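Local structure of multicopper oxidase (6VOW) at residues Tyr135-His138 and Gln144-Arg147; Val81-Lys86 and Thr91-His96; Met436-Cys439 and His444-Thr447; Ser140-Leu145 and Leu226-Thr231; Thr173-Val176 and Phe182-Phe185. The protein probably oxidises phenolic and related substrates at a mononuclear copper and passes the electrons to a copper cluster that reduces dioxygen to water, as laccases do. All blocks are in the same frame, centred on the assembly; numbering follows the deposited sequence.

Contact 1: Tyr135-His138 and Gln144-Arg147; sequences YHPH and QLGR. With C2O (Cu-O-Cu linkage), chain B.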
# COMPACT_ATOMS: atom_id res chain seq x y z
N TYR A 135 5.04 4.59 -0.72
CA TYR A 135 5.12 5.62 -1.73
C TYR A 135 5.50 5.04 -3.08
O TYR A 135 6.30 4.09 -3.19
CB TYR A 135 6.16 6.67 -1.26
CG TYR A 135 7.58 6.18 -1.14
CD1 TYR A 135 8.45 6.37 -2.19
CD2 TYR A 135 8.08 5.61 0.02
CE1 TYR A 135 9.76 5.96 -2.15
CE2 TYR A 135 9.42 5.21 0.08
CZ TYR A 135 10.24 5.40 -1.04
OH TYR A 135 11.54 5.02 -1.10
N HIS A 136 4.99 5.68 -4.09
CA HIS A 136 5.21 5.21 -5.44
C HIS A 136 4.74 6.27 -6.39
O HIS A 136 4.12 7.20 -5.98
CB HIS A 136 4.40 3.92 -5.68
CG HIS A 136 2.94 4.10 -5.48
ND1 HIS A 136 2.12 4.69 -6.40
CD2 HIS A 136 2.16 3.76 -4.43
CE1 HIS A 136 0.87 4.70 -5.94
NE2 HIS A 136 0.88 4.12 -4.74
N PRO A 137 5.08 6.14 -7.67
CA PRO A 137 4.63 7.16 -8.63
C PRO A 137 3.23 7.05 -8.87
O PRO A 137 2.62 6.03 -8.54
CB PRO A 137 5.40 6.80 -9.92
CG PRO A 137 6.60 6.12 -9.40
CD PRO A 137 6.16 5.33 -8.23
N HIS A 138 2.70 8.12 -9.44
CA HIS A 138 1.36 8.10 -9.96
C HIS A 138 1.31 8.57 -11.42
O HIS A 138 0.38 9.20 -11.84
CB HIS A 138 0.50 8.97 -9.11
CG HIS A 138 -0.79 8.35 -8.82
ND1 HIS A 138 -1.80 8.34 -9.75
CD2 HIS A 138 -1.19 7.60 -7.78
CE1 HIS A 138 -2.82 7.66 -9.26
NE2 HIS A 138 -2.48 7.23 -8.07
N GLN A 144 6.44 2.18 -14.19
CA GLN A 144 7.37 2.77 -13.17
C GLN A 144 7.30 1.99 -11.85
O GLN A 144 8.33 1.67 -11.29
CB GLN A 144 7.12 4.24 -12.98
CG GLN A 144 7.47 5.15 -14.17
CD GLN A 144 7.44 6.66 -13.89
OE1 GLN A 144 7.73 7.44 -14.78
NE2 GLN A 144 7.08 7.07 -12.72
N LEU A 145 6.12 1.64 -11.38
CA LEU A 145 6.00 0.72 -10.24
C LEU A 145 6.55 -0.62 -10.59
O LEU A 145 7.28 -1.20 -9.81
CB LEU A 145 4.56 0.53 -9.76
CG LEU A 145 3.94 1.64 -8.88
CD1 LEU A 145 3.35 2.74 -9.71
CD2 LEU A 145 2.82 1.14 -8.01
N GLY A 146 6.19 -1.11 -11.78
CA GLY A 146 6.68 -2.38 -12.25
C GLY A 146 8.17 -2.49 -12.24
O GLY A 146 8.72 -3.56 -11.94
N ARG A 147 8.84 -1.41 -12.62
CA ARG A 147 10.29 -1.48 -12.66
C ARG A 147 10.99 -1.29 -11.35
O ARG A 147 12.20 -1.32 -11.31
CB ARG A 147 10.84 -0.43 -13.64
CG ARG A 147 11.03 -0.99 -15.02
CD ARG A 147 12.17 -0.31 -15.77
NE ARG A 147 11.78 -0.36 -17.17
CZ ARG A 147 10.79 0.37 -17.67
NH1 ARG A 147 10.12 1.25 -16.91
NH2 ARG A 147 10.45 0.17 -18.90
CU2 C2O B . -0.83 3.56 -3.85
CU3 C2O B . -3.55 6.22 -6.43
O1 C2O B . -2.32 4.80 -5.11

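Contact 2: Val81-Lys86 and Thr91-His96; sequences VRFINK and TTIHWH. With CU (copper (II) ion), chain C; C2O (Cu-O-Cu linkage), chain B.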
# COMPACT_ATOMS: atom_id res chain seq x y z
N VAL A 81 10.67 15.84 1.92
CA VAL A 81 11.41 15.00 0.99
C VAL A 81 11.65 15.82 -0.25
O VAL A 81 10.72 16.21 -0.93
CB VAL A 81 10.68 13.74 0.58
CG1 VAL A 81 11.59 12.99 -0.41
CG2 VAL A 81 10.35 12.92 1.82
N ARG A 82 12.93 16.08 -0.48
CA ARG A 82 13.44 16.67 -1.70
C ARG A 82 13.53 15.53 -2.70
O ARG A 82 14.46 14.73 -2.67
CB ARG A 82 14.79 17.34 -1.38
CG ARG A 82 15.67 17.74 -2.54
CD ARG A 82 15.04 18.81 -3.33
NE ARG A 82 15.01 20.13 -2.66
CZ ARG A 82 15.98 21.03 -2.66
NH1 ARG A 82 17.17 20.77 -3.20
NH2 ARG A 82 15.76 22.18 -2.08
N PHE A 83 12.46 15.42 -3.53
CA PHE A 83 12.44 14.44 -4.52
C PHE A 83 13.08 14.91 -5.85
O PHE A 83 12.74 15.90 -6.41
CB PHE A 83 11.06 13.89 -4.78
CG PHE A 83 11.04 13.05 -6.00
CD1 PHE A 83 11.82 11.89 -6.07
CD2 PHE A 83 10.28 13.39 -7.06
CE1 PHE A 83 11.78 11.07 -7.22
CE2 PHE A 83 10.25 12.59 -8.24
CZ PHE A 83 10.99 11.45 -8.29
N ILE A 84 14.04 14.16 -6.29
CA ILE A 84 14.80 14.51 -7.47
C ILE A 84 14.63 13.41 -8.48
O ILE A 84 14.99 12.27 -8.21
CB ILE A 84 16.30 14.62 -7.17
CG1 ILE A 84 16.53 15.67 -6.05
CG2 ILE A 84 17.02 15.11 -8.42
CD1 ILE A 84 17.97 15.75 -5.53
N ASN A 85 14.15 13.78 -9.66
CA ASN A 85 13.88 12.80 -10.74
C ASN A 85 15.14 12.61 -11.61
O ASN A 85 15.49 13.48 -12.41
CB ASN A 85 12.72 13.30 -11.56
CG ASN A 85 12.34 12.33 -12.66
OD1 ASN A 85 12.79 11.23 -12.70
ND2 ASN A 85 11.47 12.74 -13.49
N LYS A 86 15.86 11.51 -11.43
CA LYS A 86 16.96 11.15 -12.36
C LYS A 86 16.64 9.97 -13.30
O LYS A 86 17.52 9.17 -13.71
CB LYS A 86 18.21 10.90 -11.59
CG LYS A 86 18.73 12.12 -10.83
CD LYS A 86 20.17 11.83 -10.39
CE LYS A 86 20.99 13.06 -9.99
NZ LYS A 86 22.14 12.66 -9.12
N THR A 91 7.86 11.81 -13.43
CA THR A 91 7.35 10.96 -12.35
C THR A 91 6.85 11.89 -11.26
O THR A 91 7.05 13.09 -11.31
CB THR A 91 8.43 9.90 -11.96
OG1 THR A 91 7.93 8.92 -11.04
CG2 THR A 91 9.64 10.54 -11.44
N THR A 92 6.09 11.35 -10.35
CA THR A 92 5.72 12.04 -9.16
C THR A 92 5.97 10.98 -8.05
O THR A 92 6.39 9.85 -8.33
CB THR A 92 4.23 12.37 -9.12
OG1 THR A 92 3.50 11.13 -9.11
CG2 THR A 92 3.78 13.34 -10.26
N ILE A 93 5.68 11.39 -6.81
CA ILE A 93 5.67 10.46 -5.65
C ILE A 93 4.39 10.70 -4.99
O ILE A 93 4.07 11.82 -4.61
CB ILE A 93 6.82 10.66 -4.62
CG1 ILE A 93 8.12 10.28 -5.30
CG2 ILE A 93 6.65 9.67 -3.45
CD1 ILE A 93 9.38 10.56 -4.47
N HIS A 94 3.58 9.65 -4.99
CA HIS A 94 2.35 9.66 -4.24
C HIS A 94 2.55 8.91 -2.94
O HIS A 94 3.22 7.90 -2.94
CB HIS A 94 1.23 9.03 -5.06
CG HIS A 94 0.02 8.68 -4.24
ND1 HIS A 94 -0.86 9.61 -3.74
CD2 HIS A 94 -0.46 7.47 -3.88
CE1 HIS A 94 -1.79 8.99 -3.03
NE2 HIS A 94 -1.58 7.70 -3.13
N TRP A 95 1.99 9.42 -1.84
CA TRP A 95 2.36 8.96 -0.48
C TRP A 95 1.12 8.25 -0.01
O TRP A 95 0.11 8.88 0.51
CB TRP A 95 2.78 10.09 0.42
CG TRP A 95 3.87 10.86 -0.16
CD1 TRP A 95 3.77 11.93 -0.96
CD2 TRP A 95 5.27 10.61 0.01
NE1 TRP A 95 5.01 12.37 -1.33
CE2 TRP A 95 5.96 11.59 -0.75
CE3 TRP A 95 6.02 9.64 0.70
CZ2 TRP A 95 7.37 11.63 -0.84
CZ3 TRP A 95 7.44 9.71 0.64
CH2 TRP A 95 8.10 10.68 -0.14
N HIS A 96 1.16 6.94 -0.32
CA HIS A 96 -0.02 6.04 -0.23
C HIS A 96 -0.42 5.92 1.21
O HIS A 96 0.30 5.33 2.01
CB HIS A 96 0.28 4.62 -0.83
CG HIS A 96 -0.92 3.70 -0.79
ND1 HIS A 96 -1.51 3.16 -1.92
CD2 HIS A 96 -1.67 3.25 0.25
CE1 HIS A 96 -2.51 2.39 -1.57
NE2 HIS A 96 -2.65 2.45 -0.26
CU CU C . -3.06 6.44 -2.65
CU2 C2O B . -0.83 3.56 -3.85
CU3 C2O B . -3.55 6.22 -6.43
O1 C2O B . -2.32 4.80 -5.11

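Contact 3: Met436-Cys439 and His444-Thr447; sequences MFHC and HMET. With CU (copper (II) ion), chain D; C2O (Cu-O-Cu linkage), chain B.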
# COMPACT_ATOMS: atom_id res chain seq x y z
N MET A 436 -8.18 10.80 -6.25
CA MET A 436 -8.29 9.55 -7.00
C MET A 436 -8.83 8.41 -6.15
O MET A 436 -8.51 8.23 -4.96
CB MET A 436 -6.95 9.10 -7.61
CG MET A 436 -6.23 10.11 -8.50
SD MET A 436 -7.28 10.78 -9.84
CE MET A 436 -8.22 12.08 -9.01
N PHE A 437 -9.61 7.62 -6.86
CA PHE A 437 -10.34 6.52 -6.31
C PHE A 437 -10.26 5.41 -7.32
O PHE A 437 -10.76 5.53 -8.40
CB PHE A 437 -11.74 6.95 -6.13
CG PHE A 437 -12.63 5.94 -5.55
CD1 PHE A 437 -12.26 5.21 -4.45
CD2 PHE A 437 -13.92 5.78 -6.05
CE1 PHE A 437 -13.13 4.30 -3.88
CE2 PHE A 437 -14.81 4.89 -5.48
CZ PHE A 437 -14.40 4.15 -4.38
N HIS A 438 -9.51 4.39 -6.97
CA HIS A 438 -9.14 3.44 -7.97
C HIS A 438 -8.74 2.05 -7.44
O HIS A 438 -8.40 1.83 -6.24
CB HIS A 438 -8.07 4.06 -8.89
CG HIS A 438 -6.74 4.12 -8.24
ND1 HIS A 438 -5.92 3.03 -8.14
CD2 HIS A 438 -6.13 5.10 -7.53
CE1 HIS A 438 -4.84 3.34 -7.47
NE2 HIS A 438 -4.94 4.59 -7.09
N CYS A 439 -8.80 1.07 -8.35
CA CYS A 439 -8.35 -0.25 -8.03
C CYS A 439 -6.84 -0.11 -8.03
O CYS A 439 -6.25 0.58 -8.90
CB CYS A 439 -8.76 -1.30 -9.05
SG CYS A 439 -7.84 -2.83 -8.78
N HIS A 444 -5.55 -2.56 -13.86
CA HIS A 444 -6.95 -2.18 -13.88
C HIS A 444 -7.10 -0.70 -13.78
O HIS A 444 -8.03 -0.19 -14.39
CB HIS A 444 -7.73 -2.77 -12.74
CG HIS A 444 -7.86 -4.23 -12.84
ND1 HIS A 444 -8.47 -4.96 -11.86
CD2 HIS A 444 -7.43 -5.12 -13.77
CE1 HIS A 444 -8.46 -6.24 -12.20
NE2 HIS A 444 -7.82 -6.36 -13.34
N MET A 445 -6.24 -0.04 -12.98
CA MET A 445 -6.30 1.39 -12.80
C MET A 445 -5.98 2.00 -14.14
O MET A 445 -6.67 2.92 -14.57
CB MET A 445 -5.27 1.87 -11.77
CG MET A 445 -5.05 3.39 -11.71
SD MET A 445 -3.60 3.75 -10.67
CE MET A 445 -2.41 3.57 -11.97
N GLU A 446 -4.95 1.49 -14.82
CA GLU A 446 -4.56 2.05 -16.12
C GLU A 446 -5.50 1.71 -17.25
O GLU A 446 -5.45 2.42 -18.29
CB GLU A 446 -3.15 1.67 -16.54
CG GLU A 446 -2.05 2.45 -15.78
CD GLU A 446 -0.63 2.04 -16.22
OE1 GLU A 446 0.32 2.44 -15.50
OE2 GLU A 446 -0.43 1.31 -17.25
N THR A 447 -6.33 0.65 -17.10
CA THR A 447 -7.23 0.28 -18.18
C THR A 447 -8.63 0.66 -17.80
O THR A 447 -9.56 -0.02 -18.20
CB THR A 447 -7.11 -1.21 -18.58
OG1 THR A 447 -7.42 -2.10 -17.48
CG2 THR A 447 -5.70 -1.46 -19.06
CU CU D . -9.02 -4.24 -10.00
CU2 C2O B . -0.83 3.56 -3.85
CU3 C2O B . -3.55 6.22 -6.43
O1 C2O B . -2.32 4.80 -5.11

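Contact 4: Ser140-Leu145 and Leu226-Thr231; sequences SSASQL and LDNTVT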
# COMPACT_ATOMS: atom_id res chain seq x y z
N SER A 140 2.75 6.95 -15.30
CA SER A 140 3.34 5.77 -15.97
C SER A 140 3.43 4.61 -14.99
O SER A 140 4.45 3.96 -14.86
CB SER A 140 4.77 6.09 -16.52
OG SER A 140 4.79 7.28 -17.31
N SER A 141 2.33 4.35 -14.32
CA SER A 141 2.35 3.67 -13.07
C SER A 141 2.76 2.23 -13.23
O SER A 141 3.71 1.80 -12.60
CB SER A 141 0.99 3.82 -12.36
OG SER A 141 0.60 5.21 -12.19
N ALA A 142 2.13 1.49 -14.13
CA ALA A 142 2.41 0.05 -14.36
C ALA A 142 3.87 -0.18 -14.63
O ALA A 142 4.55 -1.05 -14.02
CB ALA A 142 1.56 -0.46 -15.54
N SER A 143 4.35 0.63 -15.56
CA SER A 143 5.75 0.61 -15.92
C SER A 143 6.72 1.04 -14.76
O SER A 143 7.73 0.35 -14.43
CB SER A 143 5.93 1.51 -17.17
OG SER A 143 7.30 1.47 -17.51
N GLN A 144 6.44 2.18 -14.19
CA GLN A 144 7.37 2.77 -13.17
C GLN A 144 7.30 1.99 -11.85
O GLN A 144 8.33 1.67 -11.29
CB GLN A 144 7.12 4.24 -12.98
CG GLN A 144 7.47 5.15 -14.17
CD GLN A 144 7.44 6.66 -13.89
OE1 GLN A 144 7.73 7.44 -14.78
NE2 GLN A 144 7.08 7.07 -12.72
N LEU A 145 6.12 1.64 -11.38
CA LEU A 145 6.00 0.72 -10.24
C LEU A 145 6.55 -0.62 -10.59
O LEU A 145 7.28 -1.20 -9.81
CB LEU A 145 4.56 0.53 -9.76
CG LEU A 145 3.94 1.64 -8.88
CD1 LEU A 145 3.35 2.74 -9.71
CD2 LEU A 145 2.82 1.14 -8.01
N LEU A 226 4.15 -4.21 -2.00
CA LEU A 226 4.53 -3.21 -2.90
C LEU A 226 4.33 -3.65 -4.31
O LEU A 226 4.80 -2.97 -5.20
CB LEU A 226 5.97 -2.72 -2.65
CG LEU A 226 6.26 -2.34 -1.23
CD1 LEU A 226 7.65 -1.76 -1.19
CD2 LEU A 226 5.28 -1.29 -0.70
N ASP A 227 3.52 -4.69 -4.52
CA ASP A 227 3.32 -5.22 -5.83
C ASP A 227 2.27 -4.49 -6.63
O ASP A 227 1.40 -3.95 -6.11
CB ASP A 227 2.96 -6.67 -5.77
CG ASP A 227 3.24 -7.35 -7.13
OD1 ASP A 227 4.46 -7.52 -7.47
OD2 ASP A 227 2.21 -7.59 -7.89
N ASN A 228 2.41 -4.50 -7.94
CA ASN A 228 1.42 -3.95 -8.93
C ASN A 228 0.14 -4.72 -8.95
O ASN A 228 -0.87 -4.14 -9.30
CB ASN A 228 1.93 -4.11 -10.39
CG ASN A 228 3.05 -3.16 -10.76
OD1 ASN A 228 3.93 -2.90 -9.96
ND2 ASN A 228 3.05 -2.67 -12.02
N THR A 229 0.17 -6.04 -8.71
CA THR A 229 -1.07 -6.91 -8.95
C THR A 229 -1.34 -8.06 -7.97
O THR A 229 -2.50 -8.46 -7.80
CB THR A 229 -1.09 -7.50 -10.40
OG1 THR A 229 -0.53 -8.81 -10.43
CG2 THR A 229 -0.31 -6.68 -11.28
N VAL A 230 -0.29 -8.59 -7.35
CA VAL A 230 -0.46 -9.76 -6.51
C VAL A 230 -1.21 -9.54 -5.17
O VAL A 230 -1.06 -8.57 -4.54
CB VAL A 230 0.87 -10.50 -6.33
CG1 VAL A 230 0.73 -11.67 -5.40
CG2 VAL A 230 1.37 -10.99 -7.68
N THR A 231 -2.09 -10.44 -4.82
CA THR A 231 -2.60 -10.55 -3.47
C THR A 231 -1.94 -11.76 -2.80
O THR A 231 -2.18 -12.85 -3.19
CB THR A 231 -4.08 -10.75 -3.51
OG1 THR A 231 -4.67 -9.51 -3.90
CG2 THR A 231 -4.58 -11.11 -2.15

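Contact 5: Thr173-Val176 and Phe182-Phe185; sequences TWHV and FTPF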
# COMPACT_ATOMS: atom_id res chain seq x y z
N THR A 173 6.35 -8.86 -6.54
CA THR A 173 6.34 -9.97 -7.51
C THR A 173 6.68 -9.35 -8.87
O THR A 173 5.84 -8.71 -9.52
CB THR A 173 4.98 -10.69 -7.44
OG1 THR A 173 4.97 -11.35 -6.21
CG2 THR A 173 4.74 -11.75 -8.61
N TRP A 174 7.95 -9.52 -9.22
CA TRP A 174 8.56 -8.86 -10.32
C TRP A 174 8.24 -9.56 -11.61
O TRP A 174 8.47 -10.77 -11.74
CB TRP A 174 10.05 -8.92 -10.17
CG TRP A 174 10.61 -8.07 -9.09
CD1 TRP A 174 10.86 -8.43 -7.78
CD2 TRP A 174 11.06 -6.74 -9.24
NE1 TRP A 174 11.41 -7.38 -7.13
CE2 TRP A 174 11.55 -6.33 -8.00
CE3 TRP A 174 11.08 -5.82 -10.31
CZ2 TRP A 174 12.09 -5.07 -7.79
CZ3 TRP A 174 11.58 -4.56 -10.08
CH2 TRP A 174 12.08 -4.19 -8.83
N HIS A 175 7.83 -8.76 -12.58
CA HIS A 175 7.60 -9.18 -13.94
C HIS A 175 8.93 -9.27 -14.64
O HIS A 175 9.24 -8.47 -15.46
CB HIS A 175 6.80 -8.13 -14.70
CG HIS A 175 5.50 -7.77 -14.09
ND1 HIS A 175 5.39 -7.08 -12.91
CD2 HIS A 175 4.25 -7.94 -14.54
CE1 HIS A 175 4.11 -6.91 -12.62
NE2 HIS A 175 3.40 -7.44 -13.58
N VAL A 176 9.72 -10.27 -14.32
CA VAL A 176 10.93 -10.54 -15.05
C VAL A 176 10.88 -12.01 -15.44
O VAL A 176 10.32 -12.82 -14.70
CB VAL A 176 12.19 -10.17 -14.24
CG1 VAL A 176 12.08 -8.74 -13.77
CG2 VAL A 176 12.42 -11.07 -13.07
N PHE A 182 12.53 -7.78 -18.15
CA PHE A 182 11.16 -7.44 -17.89
C PHE A 182 10.22 -7.95 -19.00
O PHE A 182 10.54 -7.92 -20.22
CB PHE A 182 10.97 -5.93 -17.75
CG PHE A 182 11.61 -5.32 -16.51
CD1 PHE A 182 11.19 -5.70 -15.24
CD2 PHE A 182 12.59 -4.37 -16.61
CE1 PHE A 182 11.76 -5.16 -14.08
CE2 PHE A 182 13.15 -3.81 -15.47
CZ PHE A 182 12.73 -4.21 -14.20
N THR A 183 9.06 -8.40 -18.52
CA THR A 183 8.00 -8.92 -19.32
C THR A 183 7.06 -7.76 -19.28
O THR A 183 7.27 -6.81 -18.55
CB THR A 183 7.38 -10.27 -18.75
OG1 THR A 183 6.81 -10.12 -17.42
CG2 THR A 183 8.46 -11.36 -18.69
N PRO A 184 6.02 -7.80 -20.09
CA PRO A 184 5.26 -6.62 -20.15
C PRO A 184 4.55 -6.36 -18.83
O PRO A 184 4.12 -7.29 -18.17
CB PRO A 184 4.27 -6.93 -21.27
CG PRO A 184 4.90 -7.99 -22.07
CD PRO A 184 5.53 -8.82 -21.03
N PHE A 185 4.44 -5.11 -18.43
CA PHE A 185 3.62 -4.71 -17.25
C PHE A 185 2.11 -4.60 -17.44
O PHE A 185 1.37 -4.42 -16.46
CB PHE A 185 4.09 -3.39 -16.73
CG PHE A 185 5.55 -3.40 -16.43
CD1 PHE A 185 6.02 -4.18 -15.38
CD2 PHE A 185 6.43 -2.74 -17.25
CE1 PHE A 185 7.35 -4.27 -15.13
CE2 PHE A 185 7.77 -2.76 -16.98
CZ PHE A 185 8.22 -3.54 -15.92

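Contact 1: Tyr135-His138 and Gln144-Arg147
Leu145 and His136 meet through a methyl-to-ring contact: CD2 of Leu145 sits over one face of the His136 imidazole, 4.2 Å from the ring centroid and 28° off its normal. The other methyl, Leu145 CD1, turns to the backbone that follows and rests 3.6 Å from Pro137 O; it also touches the proline ring, with Pro137 CD 4.1 Å from Leu145 CD1. The end of the Gln144 side chain lies against the CB-CG edge of the same ring. The two segments are the end of strand 131-136, running into the His136-Pro137-His138 copper-binding motif of the multicopper oxidase cupredoxin fold, and the short helix 141-146 that follows it. Metal bonds come next: His136 NE2 binds CU2 of the Cu-O-Cu linkage at 2.0 Å and His138 NE2 binds CU3 at 2.2 Å, with His96 and His440 as the other protein ligands of the first copper, and His393 and His438 of the second. A hydrogen bond at ND1 and the copper at NE2 together fix the turn of the His136 ring. His136 ND1 donates to Pro137 O at 2.6 Å, with an N-H...O angle of 162° and the oxygen close to the ring plane.

Contact 2: Val81-Lys86 and Thr91-His96
Phe83 and Ile93 make the central touch: the CD1 methyl of Ile93 lies over one face of the phenyl ring, 3.6 Å from its centroid and nearest to Phe83 CD1 at 3.2 Å, a tight CH-pi contact set toward the rim. The same ring is met at its edge by Thr91, whose CG2 comes near the ring plane and 3.5 Å from Phe83 CZ. Thr91 CG2 also packs on the amide of Asn85, 3.5 Å from Asn85 CG. At the other end, Val81 CG2 approaches the six-membered ring of Trp95 at CH2, 3.7 Å away. Phe83 reaches across because its CG is anti to the backbone N (chi1 169°).

In the next shell, the amide of Asn85 is held by Val115 O, Glu89 O and Leu87 N, so its flank is kept against Thr91. Ile93 N donates to Tyr123 OH, and Leu71 touches both Val81 and Trp95. The two segments run nearly antiparallel but belong to different sheets, so the side chains fill the interior of a cupredoxin beta-sandwich. His94 and His96, the His-X-His pair, alternate with Ile93 and Trp95. His94 NE2 binds the separate copper ion beside the linkage at 2.0 Å, together with His391, and His96 ND1 binds CU2 of the Cu-O-Cu linkage at 2.1 Å. The second ring nitrogens donate outward, His94 ND1 to Asp105 O and His96 NE2 to Asp413 OD1; the latter carboxylate would be expected to make its imidazole a stronger electron donor to copper.

Contact 3: Met436-Cys439 and His444-Thr447
Met445 SD lies over one face of the His438 imidazole, 3.7 Å from the ring centroid and 23° off its normal, a Met-aromatic contact in the close-packed half of the interface. Its CG follows the same face toward the rim, and Met445 CB comes 3.3 Å from Cys439 O. The thioether arrives there because CG is anti to the backbone N (chi1 168°) and the chain stays extended to SD. In the ring plane, His438 ND1 donates to Cys439 O at 2.6 Å, nearly straight at 168°, although the donor stands above the carbonyl plane. With ND1 held and a sulfur over the face, the His438 ring directs NE2 to CU3 of the Cu-O-Cu linkage at 2.2 Å.

His438 and Cys439 begin the His-Cys-His sequence that in multicopper oxidases joins the type 1 copper to the trinuclear cluster: His438 and His440 bind the cluster, while Cys439 between them holds the mononuclear copper. By analogy with the family, electrons probably pass from the Cys439 sulfur through this sequence to the cluster histidines.

The Cys439-His444 half has few direct side-chain contacts and is spanned by metal. Cys439 SG at 2.2 Å and His444 ND1 at 2.1 Å grip the same copper, with His388 as a further ligand. This sets Cys439 SG and His444 ND1 3.8 Å apart. Past Met445, the next residue, Glu446, is partly exposed and its OE1 accepts from Ala142 N.

Contact 4: Ser140-Leu145 and Leu226-Thr231
Asn228 reaches from its loop to the helix 141-146, and its amide bridges Ala142 and Leu145. CB makes no close contact with the helix; from it, CG anti to the carbonyl carbon (chi1 -73°) carries the amide across. Asn228 CG itself is 4.1 Å from Leu145 CB. Asn228 OD1 rests against the same carbon, with Leu145 CB at 3.5 Å, a van der Waals contact at the base of the leucine, and also lies near the Leu145 carbonyl carbon. Asn228 ND2 completes the reach and donates to Ala142 O at 3.0 Å. That bond is bent, 143° at the hydrogen, but well placed at the acceptor: it falls in the carbonyl plane on a lone pair, and the oxygen lies almost in the amide plane.

Behind Asn228 the loop is shaped by Asp227. Asp227 OD2 takes two backbone bonds of 2.7 Å, from Thr229 N and from Val230 N, which come from opposite faces of the carboxylate; together they form an Asx turn and an Asx motif. OD1 of the same carboxylate accepts from Thr173 N, tying the loop to strand 165-174. The contact thus joins the helix beside the copper cluster to the loop between strands 218-225 and 232-235, some 80 residues on. Glu446 OE1 at the N-H of Ala142 and Asn228 at its C=O satisfy this buried backbone with side-chain partners and tie the helix to two other parts of the chain.

Contact 5: Thr173-Val176 and Phe182-Phe185
Phe185 turns the edge of its ring to one face of the His175 imidazole, an edge-to-face pair with centroids 5.3 Å apart and planes at 67°. The touch is made by Phe185 CD1, which stands over the rim of the imidazole 3.9 Å from His175 CG. On His175, CG anti to the carbonyl carbon (chi1 -56°) sets one ring face against Phe185, while NE2 donates to Thr196 O. Thr183 OG1 approaches the root of the same side chain, 3.4 Å from His175 CB. The backbones join in a single beta bridge, Val176 with Phe182, where strand 165-174 has given way to an inverse gamma turn centred on His175. Thr183 N donates to His175 O at 3.1 Å from above the carbonyl plane, and Phe182 CA adds a CA-H...O contact to that oxygen.

Although the bond to CB points broadly away, Phe182 CB still touches His175 O, and chi1 of -68° lays the ring alongside. His175 O and Trp174 CE3 lie at the ring's edge, near its plane; Trp174 CE3 is 3.9 Å from Phe182 CE1, and the two side chains run the same way. Val176 CG1 presses obliquely on Phe182 CD1 at 3.5 Å. Strand 57-62 borders Phe182 through Thr57, Pro58 and Ala59.

Contacts 1 to 4 are buried, while contact 5 is partly exposed. Contacts 1, 2 and 3 all supply histidines to the Cu-O-Cu linkage. Strands 131-136 of contact 1 and 94-96 of contact 2 are neighbours; contact 3 reaches the linkage from the C-terminal part of the chain, where His438 meets His138. Contact 2 also binds the copper ion beside the linkage, and contact 3 the distant copper held by Cys439 and His444. Helix 141-146 serves both contact 1 and contact 4, and Glu446 of contact 3 binds its first turn. Contact 4 passes on to contact 5 through Asp227 and Thr173. Farther out, contacts 4 and 5 have no metal bonds and are crossed instead by hydrogen bonds to backbone carbonyls.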